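Local coordinates for uncharacterized protein (Pseudomonas syringae pv. tomato, PDB 3K4I) that is of unknown function but belongs to the aldolase/RraA-like family and assembles from three copies, with magnesium ions bound in the model, at residues H22-L35 with E188-E200. Sequence-based numbering, arbitrary orientation.
Sequences HLDTASLSDALDSL and EVVLRARAVEQTE. With MG (magnesium ion), chain E.
Ser-27 and Ala-193 bring helices 25-33 and 188-200 closest, their CA atoms 4.7 Å apart, where the axes of these segments approach to 7.8 Å with their N-to-C directions 117° apart. Small residues permit this: the CB of Ala-193 lies against the carbonyl O of Ser-27, and the CB of Ala-31 rests on the backbone O of Val-189 at 3.4 Å. Around them, Leu-28 CD2 touches both Ala-193 CB and Val-189 CG1. The two branches of Val-189 divide their work, CG1 meeting Leu-28 and Ala-31 while CG2 meets Leu-32 CD2 and Leu-35 CD1. Leu-23 spreads its two methyls along helix 188-200, CD1 reaching Val-190 and Ala-193, CD2 the carboxylate carbon of Glu-197.

That carboxylate faces the helix start. The backbone N of Asp-24, the N-cap residue, donates to Glu-197 OE2 at 2.9 Å and 166°, nearly along the acceptor's C-O axis. At the opposite end, Arg-192, extended from CG to NE, sends NH1 to Ser-34 OG (2.9 Å) almost within the guanidinium plane, while its NE forms a 2.7 Å salt bridge with Glu-188 OE2 through the anti lone pair. These in-plane partners fix the rotation of the group, and Leu-35 CD2 sits 3.4 Å above its centre. With chi1 at 75°, Ser-34 OG also turns back to donate to Ala-31 O.

Glu-200 OE1 binds the magnesium ion at 2.4 Å, and four waters and Asp-102 of the second subunit complete its shell; one water donates to Asp-24 OD1. Asp-30 OD1 forms a salt bridge with Arg-123 of the same second subunit. This steep helix-helix crossing thus packs the long helix 186-207 onto helix 25-33, itself laid on strands 170-174 and 177-181 of the RraA-like fold, beside a magnesium site shared between subunits.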
loop_
_atom_site.group_PDB
_atom_site.type_symbol
_atom_site.label_atom_id
_atom_site.label_comp_id
_atom_site.label_asym_id
_atom_site.label_seq_id
_atom_site.Cartn_x
_atom_site.Cartn_y
_atom_site.Cartn_z
ATOM N N HIS C 22 9.832 0.301 23.066
ATOM C CA HIS C 22 8.653 1.079 23.454
ATOM C C HIS C 22 8.658 2.482 22.861
ATOM O O HIS C 22 7.939 3.368 23.353
ATOM C CB HIS C 22 8.542 1.172 24.983
ATOM C CG HIS C 22 8.672 -0.149 25.675
ATOM N ND1 HIS C 22 7.594 -0.981 25.896
ATOM C CD2 HIS C 22 9.751 -0.782 26.197
ATOM C CE1 HIS C 22 8.003 -2.067 26.530
ATOM N NE2 HIS C 22 9.307 -1.972 26.721
ATOM N N LEU C 23 9.455 2.683 21.804
ATOM C CA LEU C 23 9.506 3.968 21.132
ATOM C C LEU C 23 9.025 3.845 19.697
ATOM O O LEU C 23 9.401 2.916 18.991
ATOM C CB LEU C 23 10.922 4.578 21.171
ATOM C CG LEU C 23 11.487 4.959 22.541
ATOM C CD1 LEU C 23 12.938 5.453 22.455
ATOM C CD2 LEU C 23 10.602 5.982 23.318
ATOM N N ASP C 24 8.200 4.806 19.287
ATOM C CA ASP C 24 7.656 4.893 17.934
ATOM C C ASP C 24 8.622 5.686 17.061
ATOM O O ASP C 24 9.385 6.533 17.568
ATOM C CB ASP C 24 6.353 5.707 17.973
ATOM C CG ASP C 24 5.228 5.019 18.732
ATOM O OD1 ASP C 24 4.299 5.729 19.157
ATOM O OD2 ASP C 24 5.242 3.781 18.887
ATOM N N THR C 25 8.573 5.437 15.752
ATOM C CA THR C 25 9.348 6.260 14.810
ATOM C C THR C 25 9.095 7.750 14.973
ATOM O O THR C 25 10.025 8.548 14.786
ATOM C CB THR C 25 9.111 5.829 13.357
ATOM O OG1 THR C 25 7.707 5.726 13.119
ATOM C CG2 THR C 25 9.787 4.457 13.101
ATOM N N ALA C 26 7.859 8.143 15.292
ATOM C CA ALA C 26 7.557 9.567 15.501
ATOM C C ALA C 26 8.362 10.188 16.648
ATOM O O ALA C 26 8.882 11.298 16.509
ATOM C CB ALA C 26 6.050 9.803 15.682
ATOM N N SER C 27 8.458 9.494 17.792
ATOM C CA SER C 27 9.204 10.032 18.915
ATOM C C SER C 27 10.684 10.213 18.551
ATOM O O SER C 27 11.289 11.238 18.872
ATOM C CB SER C 27 9.082 9.118 20.137
ATOM O OG SER C 27 7.724 8.711 20.278
ATOM N N LEU C 28 11.240 9.205 17.873
ATOM C CA LEU C 28 12.640 9.220 17.507
ATOM C C LEU C 28 12.920 10.313 16.499
ATOM O O LEU C 28 13.916 11.015 16.613
ATOM C CB LEU C 28 13.076 7.860 16.960
ATOM C CG LEU C 28 13.193 6.861 18.130
ATOM C CD1 LEU C 28 13.130 5.457 17.610
ATOM C CD2 LEU C 28 14.488 7.116 18.930
ATOM N N SER C 29 11.990 10.482 15.560
ATOM C CA SER C 29 12.106 11.553 14.565
ATOM C C SER C 29 12.026 12.952 15.207
ATOM O O SER C 29 12.839 13.838 14.894
ATOM C CB SER C 29 11.031 11.387 13.505
ATOM O OG SER C 29 11.150 12.418 12.516
ATOM N N ASP C 30 11.095 13.147 16.133
ATOM C CA ASP C 30 10.990 14.444 16.858
ATOM C C ASP C 30 12.270 14.722 17.663
ATOM O O ASP C 30 12.758 15.855 17.710
ATOM C CB ASP C 30 9.750 14.453 17.776
ATOM C CG ASP C 30 8.435 14.445 17.000
ATOM O OD1 ASP C 30 8.450 14.485 15.747
ATOM O OD2 ASP C 30 7.356 14.347 17.653
ATOM N N ALA C 31 12.861 13.671 18.233
ATOM C CA ALA C 31 14.120 13.805 18.975
ATOM C C ALA C 31 15.269 14.214 18.050
ATOM O O ALA C 31 16.061 15.107 18.362
ATOM C CB ALA C 31 14.456 12.493 19.687
ATOM N N LEU C 32 15.368 13.530 16.926
ATOM C CA LEU C 32 16.355 13.903 15.918
ATOM C C LEU C 32 16.168 15.352 15.480
ATOM O O LEU C 32 17.141 16.088 15.393
ATOM C CB LEU C 32 16.285 12.987 14.725
ATOM C CG LEU C 32 16.931 11.626 14.966
ATOM C CD1 LEU C 32 16.426 10.697 13.835
ATOM C CD2 LEU C 32 18.463 11.711 14.939
ATOM N N ASP C 33 14.916 15.748 15.242
ATOM C CA ASP C 33 14.634 17.103 14.763
ATOM C C ASP C 33 15.150 18.126 15.768
ATOM O O ASP C 33 15.628 19.192 15.389
ATOM C CB ASP C 33 13.123 17.327 14.597
ATOM C CG ASP C 33 12.564 16.715 13.338
ATOM O OD1 ASP C 33 13.338 16.152 12.528
ATOM O OD2 ASP C 33 11.324 16.805 13.176
ATOM N N SER C 34 15.033 17.808 17.065
ATOM C CA SER C 34 15.531 18.690 18.129
ATOM C C SER C 34 17.042 18.810 18.135
ATOM O O SER C 34 17.604 19.696 18.796
ATOM C CB SER C 34 15.006 18.259 19.526
ATOM O OG SER C 34 15.666 17.109 19.997
ATOM N N LEU C 35 17.700 17.921 17.392
ATOM C CA LEU C 35 19.146 17.958 17.211
ATOM C C LEU C 35 19.519 18.477 15.807
ATOM O O LEU C 35 20.694 18.565 15.469
ATOM C CB LEU C 35 19.787 16.596 17.547
ATOM C CG LEU C 35 19.613 16.141 19.029
ATOM C CD1 LEU C 35 19.891 14.650 19.211
ATOM C CD2 LEU C 35 20.457 16.974 19.984
ATOM N N GLU C 188 21.571 9.760 23.167
ATOM C CA GLU C 188 20.935 11.046 23.388
ATOM C C GLU C 188 19.558 11.111 22.699
ATOM O O GLU C 188 18.615 11.648 23.259
ATOM C CB GLU C 188 21.843 12.181 22.890
ATOM C CG GLU C 188 21.248 13.598 22.994
ATOM C CD GLU C 188 21.052 14.091 24.430
ATOM O OE1 GLU C 188 21.727 13.584 25.377
ATOM O OE2 GLU C 188 20.212 14.997 24.626
ATOM N N VAL C 189 19.446 10.576 21.481
ATOM C CA VAL C 189 18.167 10.585 20.759
ATOM C C VAL C 189 17.119 9.724 21.483
ATOM O O VAL C 189 15.959 10.109 21.613
ATOM C CB VAL C 189 18.357 10.159 19.292
ATOM C CG1 VAL C 189 17.022 9.886 18.633
ATOM C CG2 VAL C 189 19.153 11.252 18.566
ATOM N N VAL C 190 17.552 8.587 21.998
ATOM C CA VAL C 190 16.640 7.697 22.692
ATOM C C VAL C 190 16.124 8.348 23.989
ATOM O O VAL C 190 14.931 8.277 24.283
ATOM C CB VAL C 190 17.285 6.308 22.946
ATOM C CG1 VAL C 190 16.465 5.488 23.961
ATOM C CG2 VAL C 190 17.397 5.563 21.622
ATOM N N LEU C 191 17.014 9.004 24.725
ATOM C CA LEU C 191 16.637 9.793 25.892
ATOM C C LEU C 191 15.618 10.895 25.543
ATOM O O LEU C 191 14.588 11.047 26.220
ATOM C CB LEU C 191 17.887 10.408 26.552
ATOM C CG LEU C 191 17.738 11.223 27.837
ATOM C CD1 LEU C 191 17.383 10.300 29.010
ATOM C CD2 LEU C 191 19.035 11.962 28.140
ATOM N N ARG C 192 15.876 11.636 24.461
ATOM C CA ARG C 192 14.948 12.682 24.065
ATOM C C ARG C 192 13.589 12.119 23.606
ATOM O O ARG C 192 12.537 12.684 23.941
ATOM C CB ARG C 192 15.569 13.571 22.967
ATOM C CG ARG C 192 16.637 14.497 23.535
ATOM C CD ARG C 192 17.374 15.234 22.441
ATOM N NE ARG C 192 18.407 16.106 23.005
ATOM C CZ ARG C 192 18.525 17.404 22.744
ATOM N NH1 ARG C 192 17.701 17.999 21.886
ATOM N NH2 ARG C 192 19.493 18.103 23.331
ATOM N N ALA C 193 13.617 10.989 22.894
ATOM C CA ALA C 193 12.408 10.363 22.381
ATOM C C ALA C 193 11.524 9.907 23.533
ATOM O O ALA C 193 10.315 10.031 23.484
ATOM C CB ALA C 193 12.738 9.168 21.458
ATOM N N ARG C 194 12.151 9.377 24.577
ATOM C CA ARG C 194 11.371 8.946 25.722
ATOM C C ARG C 194 10.616 10.117 26.383
ATOM O O ARG C 194 9.475 9.960 26.854
ATOM C CB ARG C 194 12.322 8.307 26.722
ATOM C CG ARG C 194 11.616 7.490 27.738
ATOM C CD ARG C 194 12.364 7.566 29.020
ATOM N NE ARG C 194 13.733 7.066 28.909
ATOM C CZ ARG C 194 14.487 6.753 29.958
ATOM N NH1 ARG C 194 13.996 6.858 31.195
ATOM N NH2 ARG C 194 15.722 6.308 29.779
ATOM N N ALA C 195 11.284 11.263 26.476
ATOM C CA ALA C 195 10.719 12.477 27.026
ATOM C C ALA C 195 9.579 13.009 26.149
ATOM O O ALA C 195 8.554 13.463 26.657
ATOM C CB ALA C 195 11.816 13.530 27.200
ATOM N N VAL C 196 9.760 12.972 24.821
ATOM C CA VAL C 196 8.677 13.315 23.901
ATOM C C VAL C 196 7.425 12.436 24.115
ATOM O O VAL C 196 6.297 12.950 24.202
ATOM C CB VAL C 196 9.155 13.204 22.432
ATOM C CG1 VAL C 196 7.968 13.351 21.460
ATOM C CG2 VAL C 196 10.207 14.243 22.146
ATOM N N GLU C 197 7.632 11.130 24.249
ATOM C CA GLU C 197 6.530 10.192 24.453
ATOM C C GLU C 197 5.820 10.490 25.761
ATOM O O GLU C 197 4.588 10.487 25.809
ATOM C CB GLU C 197 6.997 8.722 24.387
ATOM C CG GLU C 197 7.339 8.317 22.937
ATOM C CD GLU C 197 7.141 6.839 22.610
ATOM O OE1 GLU C 197 6.836 6.045 23.544
ATOM O OE2 GLU C 197 7.285 6.490 21.406
ATOM N N GLN C 198 6.594 10.778 26.809
ATOM C CA GLN C 198 5.988 11.094 28.109
ATOM C C GLN C 198 5.100 12.334 28.065
ATOM O O GLN C 198 3.947 12.278 28.501
ATOM C CB GLN C 198 7.043 11.211 29.217
ATOM C CG GLN C 198 7.556 9.859 29.700
ATOM C CD GLN C 198 8.831 9.966 30.522
ATOM O OE1 GLN C 198 9.524 10.997 30.500
ATOM N NE2 GLN C 198 9.146 8.902 31.265
ATOM N N THR C 199 5.625 13.430 27.499
ATOM C CA THR C 199 4.857 14.679 27.330
ATOM C C THR C 199 3.568 14.439 26.542
ATOM O O THR C 199 2.487 14.918 26.920
ATOM C CB THR C 199 5.702 15.789 26.643
ATOM O OG1 THR C 199 6.791 16.152 27.501
ATOM C CG2 THR C 199 4.851 17.021 26.371
ATOM N N GLU C 200 3.681 13.675 25.461
ATOM C CA GLU C 200 2.545 13.396 24.589
ATOM C C GLU C 200 1.485 12.532 25.246
ATOM O O GLU C 200 0.284 12.711 25.004
ATOM C CB GLU C 200 3.001 12.658 23.352
ATOM C CG GLU C 200 3.551 13.497 22.275
ATOM C CD GLU C 200 3.658 12.700 20.997
ATOM O OE1 GLU C 200 3.042 11.584 20.911
ATOM O OE2 GLU C 200 4.344 13.198 20.085
HETATM MG MG MG E . 3.548 9.601 19.699
HETATM O O HOH W 1 3.806 8.052 18.491
HETATM O O HOH W 2 5.558 10.242 20.060
HETATM O O HOH W 3 3.562 10.671 18.032
HETATM O O HOH W 4 3.655 8.436 21.510
#